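EvdMO1 (Micromonospora carbonacea, PDB 5T39) probably transfers a methyl group from S-adenosylmethionine to a sugar-derived substrate in everninomicin biosynthesis, through its Rossmann-like methyltransferase domain. Local coordinates at residues 131-136 with 160-165. Numbering follows the deposited sequence.
With SAH (S-adenosyl-L-homocysteine), chain B.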
ATOM      1  N   ALA A 131      -4.164 -11.546   1.681  1.00  9.00           N
ATOM      2  CA  ALA A 131      -5.286 -11.037   2.454  1.00  9.01           C
ATOM      3  C   ALA A 131      -6.102 -10.115   1.566  1.00  9.08           C
ATOM      4  O   ALA A 131      -5.556  -9.383   0.738  1.00 10.43           O
ATOM      5  CB  ALA A 131      -4.816 -10.257   3.686  1.00 11.21           C
ATOM      6  N   ASP A 132      -7.408 -10.108   1.798  1.00  8.54           N
ATOM      7  CA  ASP A 132      -8.314  -9.131   1.204  1.00  8.89           C
ATOM      8  C   ASP A 132      -8.662  -8.152   2.313  1.00  8.44           C
ATOM      9  O   ASP A 132      -9.345  -8.515   3.267  1.00  8.93           O
ATOM     10  CB  ASP A 132      -9.573  -9.833   0.702  1.00  9.66           C
ATOM     11  CG  ASP A 132     -10.591  -8.880   0.101  1.00 10.34           C
ATOM     12  OD1 ASP A 132     -10.449  -7.645   0.236  1.00  9.69           O
ATOM     13  OD2 ASP A 132     -11.553  -9.383  -0.516  1.00 12.13           O
ATOM     14  N   VAL A 133      -8.179  -6.917   2.203  1.00  8.09           N
ATOM     15  CA  VAL A 133      -8.404  -5.952   3.274  1.00  8.34           C
ATOM     16  C   VAL A 133      -9.878  -5.637   3.484  1.00  9.06           C
ATOM     17  O   VAL A 133     -10.232  -5.102   4.533  1.00 10.74           O
ATOM     18  CB  VAL A 133      -7.591  -4.646   3.102  1.00  8.82           C
ATOM     19  CG1 VAL A 133      -6.103  -4.936   3.058  1.00  9.36           C
ATOM     20  CG2 VAL A 133      -8.063  -3.847   1.892  1.00  9.28           C
ATOM     21  N   GLU A 134     -10.738  -5.921   2.503  1.00  9.11           N
ATOM     22  CA  GLU A 134     -12.164  -5.667   2.649  1.00 10.76           C
ATOM     23  C   GLU A 134     -12.856  -6.708   3.519  1.00 11.23           C
ATOM     24  O   GLU A 134     -13.966  -6.449   3.985  1.00 13.04           O
ATOM     25  CB  GLU A 134     -12.858  -5.601   1.269  1.00 11.49           C
ATOM     26  CG  GLU A 134     -12.279  -4.588   0.288  1.00 11.54           C
ATOM     27  CD  GLU A 134     -13.167  -4.348  -0.938  1.00 11.68           C
ATOM     28  OE1 GLU A 134     -13.072  -5.104  -1.960  1.00 11.22           O
ATOM     29  OE2 GLU A 134     -13.952  -3.375  -0.874  1.00 11.59           O
ATOM     30  N   THR A 135     -12.241  -7.872   3.749  1.00 11.24           N
ATOM     31  CA  THR A 135     -12.867  -8.921   4.548  1.00 13.26           C
ATOM     32  C   THR A 135     -12.030  -9.393   5.727  1.00 12.47           C
ATOM     33  O   THR A 135     -12.573 -10.039   6.625  1.00 13.89           O
ATOM     34  CB  THR A 135     -13.214 -10.140   3.678  1.00 15.45           C
ATOM     35  OG1 THR A 135     -12.008 -10.687   3.148  1.00 16.53           O
ATOM     36  CG2 THR A 135     -14.141  -9.752   2.530  1.00 16.87           C
ATOM     37  N   LEU A 136     -10.748  -9.062   5.771  1.00 11.52           N
ATOM     38  CA  LEU A 136      -9.876  -9.509   6.845  1.00 10.97           C
ATOM     39  C   LEU A 136     -10.332  -8.956   8.189  1.00 10.97           C
ATOM     40  O   LEU A 136     -10.692  -7.780   8.304  1.00 11.75           O
ATOM     41  CB  LEU A 136      -8.476  -8.992   6.548  1.00 11.83           C
ATOM     42  CG  LEU A 136      -7.389  -9.250   7.581  1.00 12.97           C
ATOM     43  CD1 LEU A 136      -7.098 -10.726   7.700  1.00 14.73           C
ATOM     44  CD2 LEU A 136      -6.129  -8.481   7.210  1.00 13.30           C
ATOM     45  N   TRP A 160     -13.745   4.396   4.070  1.00  8.34           N
ATOM     46  CA  TRP A 160     -13.797   4.760   5.485  1.00  8.68           C
ATOM     47  C   TRP A 160     -13.566   3.555   6.381  1.00  8.53           C
ATOM     48  O   TRP A 160     -12.992   3.697   7.469  1.00  9.07           O
ATOM     49  CB  TRP A 160     -15.136   5.442   5.818  1.00  9.34           C
ATOM     50  CG  TRP A 160     -16.313   4.661   5.336  1.00  8.80           C
ATOM     51  CD1 TRP A 160     -16.992   3.692   6.006  1.00  9.69           C
ATOM     52  CD2 TRP A 160     -16.915   4.753   4.042  1.00  8.97           C
ATOM     53  NE1 TRP A 160     -17.985   3.180   5.212  1.00  9.82           N
ATOM     54  CE2 TRP A 160     -17.956   3.813   3.996  1.00  9.09           C
ATOM     55  CE3 TRP A 160     -16.676   5.556   2.922  1.00 10.13           C
ATOM     56  CZ2 TRP A 160     -18.759   3.655   2.870  1.00 10.14           C
ATOM     57  CZ3 TRP A 160     -17.463   5.398   1.817  1.00 10.63           C
ATOM     58  CH2 TRP A 160     -18.489   4.447   1.793  1.00 10.54           C
ATOM     59  N   ALA A 161     -14.021   2.374   5.964  1.00  8.32           N
ATOM     60  CA  ALA A 161     -13.858   1.177   6.772  1.00  8.83           C
ATOM     61  C   ALA A 161     -12.416   0.707   6.783  1.00  8.23           C
ATOM     62  O   ALA A 161     -11.966   0.145   7.783  1.00  8.87           O
ATOM     63  CB  ALA A 161     -14.790   0.087   6.267  1.00  9.61           C
ATOM     64  N   LEU A 162     -11.686   0.895   5.686  1.00  7.92           N
ATOM     65  CA  LEU A 162     -10.269   0.558   5.688  1.00  7.47           C
ATOM     66  C   LEU A 162      -9.511   1.456   6.665  1.00  7.77           C
ATOM     67  O   LEU A 162      -8.607   0.999   7.379  1.00  7.96           O
ATOM     68  CB  LEU A 162      -9.706   0.666   4.267  1.00  7.68           C
ATOM     69  CG  LEU A 162      -8.254   0.241   4.116  1.00  8.18           C
ATOM     70  CD1 LEU A 162      -8.040  -1.175   4.625  1.00  9.73           C
ATOM     71  CD2 LEU A 162      -7.828   0.382   2.659  1.00  9.40           C
ATOM     72  N   LEU A 163      -9.876   2.737   6.725  1.00  7.76           N
ATOM     73  CA  LEU A 163      -9.248   3.631   7.682  1.00  7.77           C
ATOM     74  C   LEU A 163      -9.565   3.215   9.114  1.00  8.13           C
ATOM     75  O   LEU A 163      -8.690   3.257   9.983  1.00  8.33           O
ATOM     76  CB  LEU A 163      -9.674   5.071   7.406  1.00  8.64           C
ATOM     77  CG  LEU A 163      -9.277   5.604   6.030  1.00  8.86           C
ATOM     78  CD1 LEU A 163      -9.861   6.984   5.818  1.00  9.87           C
ATOM     79  CD2 LEU A 163      -7.767   5.623   5.813  1.00 10.21           C
ATOM     80  N   LYS A 164     -10.813   2.815   9.378  1.00  8.59           N
ATOM     81  CA  LYS A 164     -11.152   2.290  10.699  1.00  9.35           C
ATOM     82  C   LYS A 164     -10.328   1.059  11.032  1.00  9.83           C
ATOM     83  O   LYS A 164      -9.891   0.888  12.177  1.00 10.62           O
ATOM     84  CB  LYS A 164     -12.629   1.937  10.769  1.00 11.50           C
ATOM     85  CG  LYS A 164     -13.533   3.107  10.975  1.00 14.77           C
ATOM     86  CD  LYS A 164     -14.986   2.678  11.104  1.00 17.65           C
ATOM     87  CE  LYS A 164     -15.224   1.818  12.339  1.00 20.44           C
ATOM     88  NZ  LYS A 164     -16.659   1.438  12.499  1.00 22.07           N
ATOM     89  N   ASP A 165     -10.122   0.176  10.058  1.00  9.59           N
ATOM     90  CA  ASP A 165      -9.325  -1.024  10.307  1.00 10.17           C
ATOM     91  C   ASP A 165      -7.887  -0.678  10.655  1.00  9.70           C
ATOM     92  O   ASP A 165      -7.296  -1.296  11.542  1.00 10.07           O
ATOM     93  CB  ASP A 165      -9.395  -1.951   9.100  1.00 11.93           C
ATOM     94  CG  ASP A 165     -10.594  -2.855   9.152  1.00 16.65           C
ATOM     95  OD1 ASP A 165     -10.958  -3.262  10.277  1.00 19.24           O
ATOM     96  OD2 ASP A 165     -11.164  -3.162   8.084  1.00 17.79           O
TER
HETATM   97  N   SAH B 301       1.138  -0.023  -2.357  1.00 10.59           N
HETATM   98  CA  SAH B 301       1.801  -0.106  -3.656  1.00 11.32           C
HETATM   99  CB  SAH B 301       0.936  -0.787  -4.702  1.00 11.06           C
HETATM  100  CG  SAH B 301      -0.374  -0.061  -4.990  1.00 10.67           C
HETATM  101  SD  SAH B 301      -1.313  -0.854  -6.320  1.00 10.77           S
HETATM  102  C   SAH B 301       2.159   1.287  -4.136  1.00 13.39           C
HETATM  103  O   SAH B 301       2.841   1.441  -5.156  1.00 17.21           O
HETATM  104  OXT SAH B 301       1.746   2.258  -3.506  1.00 12.03           O
HETATM  105  C5' SAH B 301      -2.580  -1.666  -5.312  1.00  9.59           C
HETATM  106  C4' SAH B 301      -2.124  -2.962  -4.646  1.00  8.83           C
HETATM  107  O4' SAH B 301      -3.121  -3.321  -3.688  1.00  8.86           O
HETATM  108  C3' SAH B 301      -1.987  -4.121  -5.621  1.00  8.65           C
HETATM  109  O3' SAH B 301      -0.903  -4.968  -5.295  1.00  9.03           O
HETATM  110  C2' SAH B 301      -3.326  -4.822  -5.455  1.00  8.43           C
HETATM  111  O2' SAH B 301      -3.380  -6.182  -5.849  1.00  8.77           O
HETATM  112  C1' SAH B 301      -3.586  -4.623  -3.971  1.00  8.26           C
HETATM  113  N9  SAH B 301      -4.991  -4.707  -3.576  1.00  8.06           N
HETATM  114  C8  SAH B 301      -6.070  -4.158  -4.220  1.00  8.96           C
HETATM  115  N7  SAH B 301      -7.198  -4.416  -3.531  1.00  9.09           N
HETATM  116  C5  SAH B 301      -6.834  -5.147  -2.444  1.00  7.84           C
HETATM  117  C6  SAH B 301      -7.562  -5.711  -1.399  1.00  8.02           C
HETATM  118  N6  SAH B 301      -8.886  -5.630  -1.298  1.00  8.56           N
HETATM  119  N1  SAH B 301      -6.881  -6.389  -0.433  1.00  8.35           N
HETATM  120  C2  SAH B 301      -5.525  -6.521  -0.512  1.00  8.56           C
HETATM  121  N3  SAH B 301      -4.768  -6.009  -1.527  1.00  8.30           N
HETATM  122  C4  SAH B 301      -5.455  -5.323  -2.461  1.00  7.87           C
HETATM  123  O   HOH W   1     -11.250  -2.661   5.526  1.00 21.26           O
HETATM  124  O   HOH W   2     -11.368  -5.734  10.814  1.00 20.34           O
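At the adenine end of the cofactor pocket, Val133 in the loop after strand 126-130 packs against Leu162 of helix 159-169. The meeting is slender: Leu162 CD1 lies 3.8 Å from Val133 CB, and with CG of Leu162 anti to its own backbone N (chi1 -176°), CD1 comes nearer the loop than the start of the side chain. Val133 also faces the ligand, with CG2 3.6 Å from SAH N1. In this Rossmann-like methyltransferase the loop reads the adenine through two bonds: Val133 N donates to SAH N1 almost straight (3.0 Å, 168°), while SAH N6 donates to Asp132 OD1 at 3.0 Å. That same OD1 takes Glu134 N, from above the carboxylate plane, closing an Asx turn, so one oxygen both fixes the loop and recognises the amino group. With an alanine at Asp132, SAH N6 and Glu134 N would probably lose their shared acceptor, and the turn would be likely to relax. Around Asp165, one water lies within hydrogen-bonding distance of both Val133 O (2.8 Å) and Asp165 OD2 (2.6 Å). Asp165 OD1 accepts from a second water, weakly linked to Leu136 O, and forms a salt bridge with Arg168 on the same helix.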